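Side-chain contacts in aldehyde dehydrogenase 12 (Zea mays, PDB 6D97), which probably oxidises L-glutamate gamma-semialdehyde to glutamate with NAD+ as coenzyme, the last step of proline catabolism in plants: residues V333-K338 against L452-R457; V415-I420 against L448-E453; F297-L302 against Q475-R480. All coordinates share one frame; numbering follows the deposited sequence.

In the fold
Contacts 1 and 3 pack helices against the seven-stranded mixed sheet of the aldehyde dehydrogenase fold, and contact 2 joins two helices lying on it; all are away from the NAD pocket. Contacts 1 and 2 both use helix 448-457, and their centres are about 6 Å apart. Contact 3 lies about 8 Å from contact 1 and 13 Å from contact 2, centre to centre. Val451 ties them together: its CG1 stands 3.7 Å from Phe335 CG of contact 1 and also 3.7 Å from Ile301 CD1 of contact 3. Strands 331-337 and 298-302 are parallel neighbours in the sheet, with Phe335 N 2.8 Å from Lys300 O, a probable hydrogen bond.

Contact 1 of 3, residues V333-K338 against L452-R457; sequences VLFMHK and LEACER
Phe335 reaches from a central strand of the catalytic-domain sheet to Ala454 and Cys455 on helix 448-457, a helix-on-sheet contact of the alpha/beta kind. The helix follows strand 437-443 and leads to strand 463-467, parallel to 437-443 and separated from it by strands 331-337 and 298-302. It thus belongs to a beta-alpha-beta crossover, and strand 331-337 is one of the two strands it passes over.

The apolar part is small and buried. Phe335 CG lies anti to its own carbonyl carbon (chi1 -60°), the CB bond heads for the helix, and the atoms that touch are CZ and CE2 at the far rim of the ring. CZ comes within 4.3 Å of Ala454 CB, a methyl that points back at the strand.

Sulfur makes the other half. Cys455 SG approaches the neighbouring rim atom, Phe335 CE2, at 4.1 Å, in a sulfur-aromatic contact. The sulfur is 4.8 Å from the ring centroid and 43° off the ring normal, an oblique approach. Within the strand, Val333 CG2 lies 4.0 Å above the plane of the Phe335 ring, displaced toward its rim. Trp299 on the adjoining strand 298-302 touches Phe335 and Cys455 as well.

The salt bridge lies within the helix: Glu453 and Arg457, one turn apart, pair without touching the strand. The guanidinium also makes a cation-pi contact with Phe426, and its NH1 a hydrogen bond with Leu421 O. Arg457 NH1 lies 3.1 Å from Glu453 OE2, meeting that oxygen on its anti side and somewhat out of the carboxylate plane.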
ATOM      1  N   VAL A 333      25.287  20.410 -16.414  1.00 31.14           N
ATOM      2  CA  VAL A 333      26.134  19.803 -17.432  1.00 34.91           C
ATOM      3  C   VAL A 333      25.240  19.110 -18.453  1.00 33.03           C
ATOM      4  O   VAL A 333      24.177  18.580 -18.114  1.00 26.83           O
ATOM      5  CB  VAL A 333      27.165  18.833 -16.812  1.00 31.64           C
ATOM      6  CG1 VAL A 333      26.469  17.709 -16.089  1.00 31.99           C
ATOM      7  CG2 VAL A 333      28.111  18.291 -17.883  1.00 27.84           C
ATOM      8  N   LEU A 334      25.675  19.135 -19.713  1.00 29.16           N
ATOM      9  CA  LEU A 334      24.945  18.539 -20.824  1.00 29.63           C
ATOM     10  C   LEU A 334      25.878  17.593 -21.566  1.00 28.48           C
ATOM     11  O   LEU A 334      26.876  18.034 -22.144  1.00 32.16           O
ATOM     12  CB  LEU A 334      24.407  19.623 -21.766  1.00 28.30           C
ATOM     13  CG  LEU A 334      23.551  19.202 -22.963  1.00 31.02           C
ATOM     14  CD1 LEU A 334      22.260  18.571 -22.483  1.00 28.15           C
ATOM     15  CD2 LEU A 334      23.251  20.390 -23.858  1.00 28.52           C
ATOM     16  N   PHE A 335      25.564  16.296 -21.540  1.00 30.41           N
ATOM     17  CA  PHE A 335      26.294  15.282 -22.302  1.00 30.50           C
ATOM     18  C   PHE A 335      25.580  15.104 -23.639  1.00 30.65           C
ATOM     19  O   PHE A 335      24.534  14.454 -23.713  1.00 30.02           O
ATOM     20  CB  PHE A 335      26.366  13.959 -21.542  1.00 33.85           C
ATOM     21  CG  PHE A 335      27.050  14.051 -20.203  1.00 40.94           C
ATOM     22  CD1 PHE A 335      28.423  13.890 -20.094  1.00 42.15           C
ATOM     23  CD2 PHE A 335      26.315  14.268 -19.048  1.00 31.96           C
ATOM     24  CE1 PHE A 335      29.052  13.965 -18.863  1.00 34.12           C
ATOM     25  CE2 PHE A 335      26.936  14.340 -17.815  1.00 35.57           C
ATOM     26  CZ  PHE A 335      28.307  14.188 -17.721  1.00 30.37           C
ATOM     27  N   MET A 336      26.149  15.673 -24.701  1.00 34.76           N
ATOM     28  CA  MET A 336      25.551  15.614 -26.031  1.00 40.28           C
ATOM     29  C   MET A 336      26.073  14.400 -26.793  1.00 36.68           C
ATOM     30  O   MET A 336      27.281  14.283 -27.028  1.00 47.14           O
ATOM     31  CB  MET A 336      25.857  16.883 -26.828  1.00 33.74           C
ATOM     32  CG  MET A 336      25.233  18.160 -26.305  1.00 38.75           C
ATOM     33  SD  MET A 336      25.617  19.514 -27.428  1.00 40.86           S
ATOM     34  CE  MET A 336      25.070  18.790 -28.973  1.00 41.53           C
ATOM     35  N   HIS A 337      25.168  13.509 -27.195  1.00 34.52           N
ATOM     36  CA  HIS A 337      25.547  12.454 -28.125  1.00 35.44           C
ATOM     37  C   HIS A 337      25.972  13.075 -29.450  1.00 38.40           C
ATOM     38  O   HIS A 337      25.393  14.068 -29.901  1.00 34.62           O
ATOM     39  CB  HIS A 337      24.390  11.478 -28.345  1.00 37.52           C
ATOM     40  CG  HIS A 337      24.794  10.205 -29.027  1.00 41.80           C
ATOM     41  ND1 HIS A 337      25.202  10.160 -30.343  1.00 42.31           N
ATOM     42  CD2 HIS A 337      24.851   8.931 -28.574  1.00 41.29           C
ATOM     43  CE1 HIS A 337      25.497   8.914 -30.670  1.00 43.06           C
ATOM     44  NE2 HIS A 337      25.293   8.148 -29.614  1.00 42.00           N
ATOM     45  N   LYS A 338      26.995  12.484 -30.075  1.00 47.25           N
ATOM     46  CA  LYS A 338      27.573  13.065 -31.286  1.00 45.56           C
ATOM     47  C   LYS A 338      26.528  13.286 -32.373  1.00 44.89           C
ATOM     48  O   LYS A 338      26.658  14.215 -33.179  1.00 49.17           O
ATOM     49  CB  LYS A 338      28.697  12.165 -31.806  1.00 46.80           C
ATOM     50  CG  LYS A 338      29.616  12.824 -32.823  1.00 55.39           C
ATOM     51  CD  LYS A 338      30.722  11.871 -33.259  1.00 56.44           C
ATOM     52  CE  LYS A 338      31.669  12.529 -34.250  1.00 60.36           C
ATOM     53  NZ  LYS A 338      30.975  12.954 -35.499  1.00 68.75           N
ATOM     54  N   LEU A 452      28.643   7.624 -18.067  1.00 29.95           N
ATOM     55  CA  LEU A 452      28.128   7.024 -16.842  1.00 30.31           C
ATOM     56  C   LEU A 452      29.181   7.001 -15.742  1.00 34.86           C
ATOM     57  O   LEU A 452      28.839   7.123 -14.560  1.00 34.94           O
ATOM     58  CB  LEU A 452      27.615   5.612 -17.123  1.00 27.57           C
ATOM     59  CG  LEU A 452      26.433   5.529 -18.091  1.00 26.03           C
ATOM     60  CD1 LEU A 452      26.093   4.085 -18.412  1.00 27.85           C
ATOM     61  CD2 LEU A 452      25.224   6.251 -17.505  1.00 28.20           C
ATOM     62  N   GLU A 453      30.458   6.844 -16.106  1.00 32.52           N
ATOM     63  CA  GLU A 453      31.521   6.963 -15.111  1.00 34.86           C
ATOM     64  C   GLU A 453      31.534   8.354 -14.494  1.00 39.30           C
ATOM     65  O   GLU A 453      31.674   8.500 -13.274  1.00 44.98           O
ATOM     66  CB  GLU A 453      32.881   6.652 -15.738  1.00 32.13           C
ATOM     67  CG  GLU A 453      34.048   6.887 -14.785  1.00 44.30           C
ATOM     68  CD  GLU A 453      35.404   6.846 -15.471  1.00 58.78           C
ATOM     69  OE1 GLU A 453      35.536   6.156 -16.503  1.00 64.19           O
ATOM     70  OE2 GLU A 453      36.339   7.515 -14.980  1.00 59.52           O
ATOM     71  N   ALA A 454      31.381   9.391 -15.322  1.00 35.48           N
ATOM     72  CA  ALA A 454      31.366  10.753 -14.803  1.00 31.27           C
ATOM     73  C   ALA A 454      30.188  10.974 -13.863  1.00 33.36           C
ATOM     74  O   ALA A 454      30.327  11.640 -12.831  1.00 42.49           O
ATOM     75  CB  ALA A 454      31.328  11.756 -15.954  1.00 27.35           C
ATOM     76  N   CYS A 455      29.020  10.421 -14.198  1.00 30.60           N
ATOM     77  CA  CYS A 455      27.859  10.592 -13.331  1.00 33.16           C
ATOM     78  C   CYS A 455      28.038   9.843 -12.016  1.00 36.99           C
ATOM     79  O   CYS A 455      27.625  10.328 -10.956  1.00 39.85           O
ATOM     80  CB  CYS A 455      26.586  10.132 -14.045  1.00 30.40           C
ATOM     81  SG  CYS A 455      26.111  11.114 -15.490  1.00 31.87           S
ATOM     82  N   GLU A 456      28.660   8.663 -12.060  1.00 38.25           N
ATOM     83  CA  GLU A 456      28.888   7.900 -10.837  1.00 33.86           C
ATOM     84  C   GLU A 456      29.929   8.567  -9.945  1.00 37.21           C
ATOM     85  O   GLU A 456      29.865   8.440  -8.717  1.00 34.08           O
ATOM     86  CB  GLU A 456      29.304   6.471 -11.194  1.00 29.71           C
ATOM     87  CG  GLU A 456      29.764   5.616 -10.022  1.00 31.19           C
ATOM     88  CD  GLU A 456      28.618   5.113  -9.162  1.00 34.36           C
ATOM     89  OE1 GLU A 456      27.444   5.379  -9.506  1.00 33.15           O
ATOM     90  OE2 GLU A 456      28.897   4.444  -8.141  1.00 31.41           O
ATOM     91  N   ARG A 457      30.879   9.295 -10.533  1.00 31.41           N
ATOM     92  CA  ARG A 457      31.914   9.950  -9.744  1.00 30.67           C
ATOM     93  C   ARG A 457      31.440  11.236  -9.079  1.00 37.66           C
ATOM     94  O   ARG A 457      32.159  11.769  -8.227  1.00 34.22           O
ATOM     95  CB  ARG A 457      33.140  10.234 -10.619  1.00 35.52           C
ATOM     96  CG  ARG A 457      34.005   9.008 -10.875  1.00 27.69           C
ATOM     97  CD  ARG A 457      35.003   9.236 -12.006  1.00 28.72           C
ATOM     98  NE  ARG A 457      35.996  10.261 -11.690  1.00 40.40           N
ATOM     99  CZ  ARG A 457      36.883  10.735 -12.560  1.00 47.81           C
ATOM    100  NH1 ARG A 457      36.901  10.281 -13.806  1.00 46.40           N
ATOM    101  NH2 ARG A 457      37.749  11.666 -12.183  1.00 46.58           N
TER

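Contact 2 of 3, residues V415-I420 against L448-E453; sequences VPLEEI and LELVLE
Leu417 has the most surface buried here, and a single methyl of it, CD2, meets both Leu450 and Val451 on helix 448-457. The leucine opens the short helix 417-420, with Pro416 at the N-cap position just before it. Its CG is anti to the backbone N (chi1 174°), which carries the branched end across toward the longer helix.

Leu450 comes next. What it offers CD2 of Leu417 is its CB, at 3.9 Å, so the root of the side chain is touched while its two methyls lie further along. The two leucines cross obliquely. Leu450 is partly exposed and also packs against Leu421, in the loop after the short helix.

Val451 presents CG2, 4.0 Å from Leu417 CD2, and here the side chains cross at about a right angle. That methyl is anti to the carbonyl carbon of Val451. Its other methyl, CG1, is anti to the backbone N (chi1 172°) and goes instead to Phe335 and Ile301.

Beneath the two helices lies strand 437-443, where Leu417 touches Thr441 and Tyr443, and Val451 touches Tyr443. Leu448 and Leu452 of helix 448-457 turn to helix 471-479, so the longer helix packs between that helix and the short helix 417-420.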
ATOM      1  N   VAL A 415      33.609  21.582 -22.734  1.00 36.17           N
ATOM      2  CA  VAL A 415      34.831  20.920 -22.285  1.00 37.63           C
ATOM      3  C   VAL A 415      34.829  19.508 -22.861  1.00 41.33           C
ATOM      4  O   VAL A 415      33.852  18.770 -22.667  1.00 47.57           O
ATOM      5  CB  VAL A 415      34.943  20.898 -20.752  1.00 41.03           C
ATOM      6  CG1 VAL A 415      36.248  20.246 -20.334  1.00 33.60           C
ATOM      7  CG2 VAL A 415      34.839  22.308 -20.176  1.00 50.36           C
ATOM      8  N   PRO A 416      35.872  19.098 -23.585  1.00 43.92           N
ATOM      9  CA  PRO A 416      35.886  17.746 -24.158  1.00 47.18           C
ATOM     10  C   PRO A 416      35.735  16.684 -23.078  1.00 45.68           C
ATOM     11  O   PRO A 416      36.286  16.804 -21.982  1.00 49.73           O
ATOM     12  CB  PRO A 416      37.253  17.666 -24.848  1.00 47.35           C
ATOM     13  CG  PRO A 416      37.625  19.087 -25.113  1.00 44.86           C
ATOM     14  CD  PRO A 416      37.066  19.872 -23.960  1.00 44.81           C
ATOM     15  N   LEU A 417      34.964  15.640 -23.398  1.00 41.17           N
ATOM     16  CA  LEU A 417      34.619  14.630 -22.400  1.00 45.76           C
ATOM     17  C   LEU A 417      35.860  13.968 -21.814  1.00 44.76           C
ATOM     18  O   LEU A 417      35.932  13.730 -20.603  1.00 44.54           O
ATOM     19  CB  LEU A 417      33.695  13.579 -23.016  1.00 45.85           C
ATOM     20  CG  LEU A 417      33.361  12.365 -22.147  1.00 41.23           C
ATOM     21  CD1 LEU A 417      32.650  12.801 -20.887  1.00 34.29           C
ATOM     22  CD2 LEU A 417      32.515  11.373 -22.926  1.00 40.53           C
ATOM     23  N   GLU A 418      36.850  13.668 -22.659  1.00 49.65           N
ATOM     24  CA  GLU A 418      38.046  12.979 -22.186  1.00 50.80           C
ATOM     25  C   GLU A 418      38.834  13.822 -21.192  1.00 49.60           C
ATOM     26  O   GLU A 418      39.510  13.274 -20.314  1.00 49.13           O
ATOM     27  CB  GLU A 418      38.929  12.593 -23.369  1.00 56.09           C
ATOM     28  CG  GLU A 418      38.494  11.328 -24.084  1.00 64.47           C
ATOM     29  CD  GLU A 418      38.631  11.439 -25.587  1.00 73.97           C
ATOM     30  OE1 GLU A 418      37.701  11.972 -26.228  1.00 76.01           O
ATOM     31  OE2 GLU A 418      39.676  11.009 -26.125  1.00 76.50           O
ATOM     32  N   GLU A 419      38.770  15.150 -21.313  1.00 40.22           N
ATOM     33  CA  GLU A 419      39.450  16.005 -20.349  1.00 43.94           C
ATOM     34  C   GLU A 419      38.672  16.091 -19.041  1.00 50.76           C
ATOM     35  O   GLU A 419      39.275  16.176 -17.964  1.00 57.35           O
ATOM     36  CB  GLU A 419      39.665  17.399 -20.939  1.00 41.24           C
ATOM     37  CG  GLU A 419      40.386  17.412 -22.286  1.00 47.42           C
ATOM     38  CD  GLU A 419      41.844  17.001 -22.183  1.00 54.08           C
ATOM     39  OE1 GLU A 419      42.384  17.012 -21.055  1.00 48.10           O
ATOM     40  OE2 GLU A 419      42.447  16.668 -23.231  1.00 56.72           O
ATOM     41  N   ILE A 420      37.339  16.070 -19.120  1.00 49.88           N
ATOM     42  CA  ILE A 420      36.502  16.110 -17.920  1.00 41.50           C
ATOM     43  C   ILE A 420      36.859  14.963 -16.981  1.00 48.48           C
ATOM     44  O   ILE A 420      37.000  15.149 -15.767  1.00 57.54           O
ATOM     45  CB  ILE A 420      35.013  16.072 -18.310  1.00 40.31           C
ATOM     46  CG1 ILE A 420      34.625  17.314 -19.110  1.00 43.29           C
ATOM     47  CG2 ILE A 420      34.130  15.941 -17.079  1.00 30.67           C
ATOM     48  CD1 ILE A 420      33.251  17.220 -19.720  1.00 48.59           C
ATOM     49  N   LEU A 448      29.486   5.865 -24.039  1.00 32.49           N
ATOM     50  CA  LEU A 448      28.465   5.983 -23.001  1.00 31.94           C
ATOM     51  C   LEU A 448      29.014   5.605 -21.631  1.00 38.78           C
ATOM     52  O   LEU A 448      28.591   6.168 -20.615  1.00 36.90           O
ATOM     53  CB  LEU A 448      27.248   5.123 -23.340  1.00 32.53           C
ATOM     54  CG  LEU A 448      26.105   5.246 -22.324  1.00 35.90           C
ATOM     55  CD1 LEU A 448      25.655   6.700 -22.193  1.00 33.38           C
ATOM     56  CD2 LEU A 448      24.931   4.339 -22.668  1.00 27.70           C
ATOM     57  N   GLU A 449      29.967   4.668 -21.584  1.00 41.66           N
ATOM     58  CA  GLU A 449      30.563   4.282 -20.309  1.00 39.43           C
ATOM     59  C   GLU A 449      31.269   5.459 -19.652  1.00 31.73           C
ATOM     60  O   GLU A 449      31.187   5.638 -18.431  1.00 34.79           O
ATOM     61  CB  GLU A 449      31.537   3.123 -20.514  1.00 56.13           C
ATOM     62  CG  GLU A 449      30.893   1.880 -21.093  1.00 63.80           C
ATOM     63  CD  GLU A 449      29.862   1.275 -20.160  1.00 71.09           C
ATOM     64  OE1 GLU A 449      30.030   1.408 -18.928  1.00 78.02           O
ATOM     65  OE2 GLU A 449      28.886   0.670 -20.657  1.00 75.39           O
ATOM     66  N   LEU A 450      31.973   6.270 -20.446  1.00 31.64           N
ATOM     67  CA  LEU A 450      32.640   7.448 -19.900  1.00 36.83           C
ATOM     68  C   LEU A 450      31.634   8.412 -19.292  1.00 41.43           C
ATOM     69  O   LEU A 450      31.879   8.997 -18.231  1.00 40.00           O
ATOM     70  CB  LEU A 450      33.449   8.143 -20.996  1.00 38.49           C
ATOM     71  CG  LEU A 450      34.483   7.312 -21.758  1.00 44.46           C
ATOM     72  CD1 LEU A 450      35.285   8.188 -22.712  1.00 33.35           C
ATOM     73  CD2 LEU A 450      35.406   6.584 -20.798  1.00 40.09           C
ATOM     74  N   VAL A 451      30.492   8.589 -19.955  1.00 42.09           N
ATOM     75  CA  VAL A 451      29.454   9.471 -19.433  1.00 27.42           C
ATOM     76  C   VAL A 451      28.917   8.930 -18.115  1.00 30.73           C
ATOM     77  O   VAL A 451      28.750   9.670 -17.138  1.00 27.07           O
ATOM     78  CB  VAL A 451      28.333   9.646 -20.470  1.00 27.59           C
ATOM     79  CG1 VAL A 451      27.168  10.396 -19.860  1.00 27.95           C
ATOM     80  CG2 VAL A 451      28.865  10.372 -21.688  1.00 28.06           C
ATOM     81  N   LEU A 452      28.643   7.624 -18.067  1.00 29.95           N
ATOM     82  CA  LEU A 452      28.128   7.024 -16.842  1.00 30.31           C
ATOM     83  C   LEU A 452      29.181   7.001 -15.742  1.00 34.86           C
ATOM     84  O   LEU A 452      28.839   7.123 -14.560  1.00 34.94           O
ATOM     85  CB  LEU A 452      27.615   5.612 -17.123  1.00 27.57           C
ATOM     86  CG  LEU A 452      26.433   5.529 -18.091  1.00 26.03           C
ATOM     87  CD1 LEU A 452      26.093   4.085 -18.412  1.00 27.85           C
ATOM     88  CD2 LEU A 452      25.224   6.251 -17.505  1.00 28.20           C
ATOM     89  N   GLU A 453      30.458   6.844 -16.106  1.00 32.52           N
ATOM     90  CA  GLU A 453      31.521   6.963 -15.111  1.00 34.86           C
ATOM     91  C   GLU A 453      31.534   8.354 -14.494  1.00 39.30           C
ATOM     92  O   GLU A 453      31.674   8.500 -13.274  1.00 44.98           O
ATOM     93  CB  GLU A 453      32.881   6.652 -15.738  1.00 32.13           C
ATOM     94  CG  GLU A 453      34.048   6.887 -14.785  1.00 44.30           C
ATOM     95  CD  GLU A 453      35.404   6.846 -15.471  1.00 58.78           C
ATOM     96  OE1 GLU A 453      35.536   6.156 -16.503  1.00 64.19           O
ATOM     97  OE2 GLU A 453      36.339   7.515 -14.980  1.00 59.52           O
TER

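Contact 3 of 3, residues F297-L302 against Q475-R480; sequences FDWKIL and QDVLGR
Ile301 CG1 lies anti to its carbonyl carbon (chi1 -63°), and an extended chi2 of 172° carries CD1 out to Val477 CG1. On the helix, Val477 CG1 is anti to its backbone N (chi1 175°). The setting is helix-on-sheet packing in the alpha/beta catalytic domain. Helix 471-479 links the adjacent parallel strands 463-467 and 485-488 as a beta-alpha-beta crossover, while strand 298-302 lies on the other side of 463-467.

Ile301 CD1 and Val477 CG1 meet at 3.9 Å, and the two side chains slide past each other in opposite directions. The same valine methyl also meets an aromatic: Trp299 CH2, at the outer end of the indole, is 4.4 Å from Val477 CG1, an oblique and rather loose approach. Trp299 and Ile301, two residues apart on the strand, both point toward the helix, so a single methyl bears on two neighbouring side chains. Within the strand, Ile301 N lies in the plane of the indole, at its edge.

Around this buried patch, Val477 also touches Ile466 on the intervening strand and Leu452 on helix 448-457, and is thus packed against sheet and helix alike. Helix 471-479 also meets other subunits of the tetramer: Leu478 O accepts from Arg528 of the second subunit, and Gln475 OE1 accepts from Arg181 of the third. Along the backbone, Gly479 N donates to Gln475 O at 3.0 Å.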
ATOM      1  N   PHE A 297      24.527  18.773  -8.556  1.00 41.15           N
ATOM      2  CA  PHE A 297      25.137  19.010  -9.858  1.00 31.94           C
ATOM      3  C   PHE A 297      24.419  18.112 -10.844  1.00 35.37           C
ATOM      4  O   PHE A 297      24.801  16.954 -11.054  1.00 32.17           O
ATOM      5  CB  PHE A 297      26.654  18.754  -9.819  1.00 28.47           C
ATOM      6  CG  PHE A 297      27.364  19.246 -11.026  1.00 34.68           C
ATOM      7  CD1 PHE A 297      27.785  20.557 -11.114  1.00 36.89           C
ATOM      8  CD2 PHE A 297      27.580  18.406 -12.097  1.00 27.11           C
ATOM      9  CE1 PHE A 297      28.423  21.019 -12.258  1.00 41.45           C
ATOM     10  CE2 PHE A 297      28.217  18.863 -13.237  1.00 27.95           C
ATOM     11  CZ  PHE A 297      28.641  20.168 -13.315  1.00 35.05           C
ATOM     12  N   ASP A 298      23.385  18.656 -11.482  1.00 38.66           N
ATOM     13  CA  ASP A 298      22.415  17.874 -12.254  1.00 36.08           C
ATOM     14  C   ASP A 298      22.803  17.810 -13.729  1.00 33.83           C
ATOM     15  O   ASP A 298      23.229  18.814 -14.320  1.00 37.35           O
ATOM     16  CB  ASP A 298      21.039  18.503 -12.076  1.00 36.70           C
ATOM     17  CG  ASP A 298      20.805  18.939 -10.640  1.00 47.98           C
ATOM     18  OD1 ASP A 298      20.999  18.128  -9.735  1.00 42.28           O
ATOM     19  OD2 ASP A 298      20.391  20.081 -10.417  1.00 46.66           O
ATOM     20  N   TRP A 299      22.690  16.620 -14.299  1.00 33.96           N
ATOM     21  CA  TRP A 299      23.145  16.344 -15.645  1.00 26.33           C
ATOM     22  C   TRP A 299      21.961  16.051 -16.553  1.00 29.39           C
ATOM     23  O   TRP A 299      20.905  15.596 -16.104  1.00 25.93           O
ATOM     24  CB  TRP A 299      24.142  15.160 -15.688  1.00 28.12           C
ATOM     25  CG  TRP A 299      23.746  13.940 -14.902  1.00 27.55           C
ATOM     26  CD1 TRP A 299      24.154  13.606 -13.639  1.00 26.40           C
ATOM     27  CD2 TRP A 299      22.889  12.880 -15.338  1.00 33.40           C
ATOM     28  NE1 TRP A 299      23.590  12.410 -13.262  1.00 33.62           N
ATOM     29  CE2 TRP A 299      22.808  11.945 -14.286  1.00 32.58           C
ATOM     30  CE3 TRP A 299      22.174  12.636 -16.514  1.00 33.71           C
ATOM     31  CZ2 TRP A 299      22.042  10.786 -14.376  1.00 37.75           C
ATOM     32  CZ3 TRP A 299      21.412  11.491 -16.601  1.00 32.07           C
ATOM     33  CH2 TRP A 299      21.350  10.579 -15.538  1.00 31.62           C
ATOM     34  N   LYS A 300      22.151  16.335 -17.839  1.00 33.99           N
ATOM     35  CA  LYS A 300      21.242  15.923 -18.897  1.00 30.14           C
ATOM     36  C   LYS A 300      22.052  15.162 -19.929  1.00 36.80           C
ATOM     37  O   LYS A 300      23.086  15.652 -20.397  1.00 33.90           O
ATOM     38  CB  LYS A 300      20.539  17.117 -19.545  1.00 27.66           C
ATOM     39  CG  LYS A 300      19.670  16.741 -20.729  1.00 27.41           C
ATOM     40  CD  LYS A 300      18.914  17.946 -21.256  1.00 26.39           C
ATOM     41  CE  LYS A 300      17.743  18.304 -20.354  1.00 27.73           C
ATOM     42  NZ  LYS A 300      17.274  19.702 -20.571  1.00 27.41           N
ATOM     43  N   ILE A 301      21.604  13.952 -20.243  1.00 29.08           N
ATOM     44  CA  ILE A 301      22.203  13.127 -21.280  1.00 30.81           C
ATOM     45  C   ILE A 301      21.262  13.127 -22.474  1.00 30.37           C
ATOM     46  O   ILE A 301      20.064  12.853 -22.328  1.00 36.18           O
ATOM     47  CB  ILE A 301      22.458  11.691 -20.789  1.00 34.51           C
ATOM     48  CG1 ILE A 301      23.467  11.669 -19.638  1.00 35.87           C
ATOM     49  CG2 ILE A 301      22.949  10.828 -21.929  1.00 31.81           C
ATOM     50  CD1 ILE A 301      23.606  10.298 -19.002  1.00 37.86           C
ATOM     51  N   LEU A 302      21.797  13.450 -23.646  1.00 34.42           N
ATOM     52  CA  LEU A 302      21.060  13.311 -24.892  1.00 30.61           C
ATOM     53  C   LEU A 302      21.394  11.960 -25.511  1.00 33.07           C
ATOM     54  O   LEU A 302      22.571  11.626 -25.690  1.00 38.60           O
ATOM     55  CB  LEU A 302      21.407  14.436 -25.869  1.00 32.23           C
ATOM     56  CG  LEU A 302      21.301  15.898 -25.427  1.00 32.53           C
ATOM     57  CD1 LEU A 302      21.634  16.808 -26.601  1.00 35.20           C
ATOM     58  CD2 LEU A 302      19.925  16.228 -24.873  1.00 32.64           C
ATOM     59  N   GLN A 475      16.702   2.372 -20.196  1.00 27.85           N
ATOM     60  CA  GLN A 475      16.843   1.416 -19.101  1.00 27.99           C
ATOM     61  C   GLN A 475      18.305   1.143 -18.773  1.00 24.50           C
ATOM     62  O   GLN A 475      18.632   0.818 -17.624  1.00 32.42           O
ATOM     63  CB  GLN A 475      16.111   0.118 -19.439  1.00 28.45           C
ATOM     64  CG  GLN A 475      16.853  -0.808 -20.383  1.00 24.17           C
ATOM     65  CD  GLN A 475      16.024  -2.018 -20.765  1.00 26.53           C
ATOM     66  OE1 GLN A 475      14.862  -2.129 -20.385  1.00 29.58           O
ATOM     67  NE2 GLN A 475      16.618  -2.926 -21.529  1.00 25.51           N
ATOM     68  N   ASP A 476      19.199   1.278 -19.755  1.00 26.89           N
ATOM     69  CA  ASP A 476      20.625   1.124 -19.485  1.00 31.32           C
ATOM     70  C   ASP A 476      21.146   2.284 -18.646  1.00 30.75           C
ATOM     71  O   ASP A 476      21.835   2.077 -17.641  1.00 31.10           O
ATOM     72  CB  ASP A 476      21.397   1.014 -20.801  1.00 33.70           C
ATOM     73  CG  ASP A 476      22.860   0.681 -20.593  1.00 50.23           C
ATOM     74  OD1 ASP A 476      23.152  -0.215 -19.776  1.00 52.14           O
ATOM     75  OD2 ASP A 476      23.719   1.296 -21.257  1.00 64.07           O
ATOM     76  N   VAL A 477      20.814   3.514 -19.040  1.00 28.10           N
ATOM     77  CA  VAL A 477      21.264   4.686 -18.296  1.00 27.75           C
ATOM     78  C   VAL A 477      20.616   4.732 -16.918  1.00 30.92           C
ATOM     79  O   VAL A 477      21.284   5.004 -15.912  1.00 33.88           O
ATOM     80  CB  VAL A 477      20.980   5.965 -19.100  1.00 29.07           C
ATOM     81  CG1 VAL A 477      21.332   7.184 -18.279  1.00 25.20           C
ATOM     82  CG2 VAL A 477      21.774   5.952 -20.394  1.00 25.52           C
ATOM     83  N   LEU A 478      19.308   4.465 -16.846  1.00 32.63           N
ATOM     84  CA  LEU A 478      18.600   4.518 -15.568  1.00 28.15           C
ATOM     85  C   LEU A 478      19.136   3.476 -14.599  1.00 29.16           C
ATOM     86  O   LEU A 478      19.406   3.776 -13.431  1.00 33.22           O
ATOM     87  CB  LEU A 478      17.100   4.320 -15.787  1.00 23.22           C
ATOM     88  CG  LEU A 478      16.308   5.474 -16.396  1.00 25.55           C
ATOM     89  CD1 LEU A 478      14.990   4.972 -16.955  1.00 28.58           C
ATOM     90  CD2 LEU A 478      16.062   6.541 -15.353  1.00 24.19           C
ATOM     91  N   GLY A 479      19.297   2.237 -15.071  1.00 28.84           N
ATOM     92  CA  GLY A 479      19.805   1.179 -14.216  1.00 31.16           C
ATOM     93  C   GLY A 479      21.213   1.413 -13.711  1.00 27.98           C
ATOM     94  O   GLY A 479      21.614   0.799 -12.715  1.00 32.63           O
ATOM     95  N   ARG A 480      21.973   2.287 -14.366  1.00 29.58           N
ATOM     96  CA  ARG A 480      23.345   2.594 -13.980  0.52 26.82           C
ATOM     97  C   ARG A 480      23.493   4.067 -13.606  1.00 28.68           C
ATOM     98  O   ARG A 480      24.457   4.736 -13.984  1.00 29.84           O
ATOM     99  CB  ARG A 480      24.319   2.202 -15.090  0.52 28.08           C
ATOM    100  CG  ARG A 480      24.678   0.720 -15.082  0.52 34.04           C
ATOM    101  CD  ARG A 480      25.247   0.258 -16.418  0.52 34.47           C
ATOM    102  NE  ARG A 480      24.291  -0.527 -17.199  0.52 36.02           N
ATOM    103  CZ  ARG A 480      24.115  -1.841 -17.075  0.52 42.66           C
ATOM    104  NH1 ARG A 480      24.826  -2.530 -16.193  0.52 47.84           N
ATOM    105  NH2 ARG A 480      23.225  -2.470 -17.833  0.52 48.79           N
TER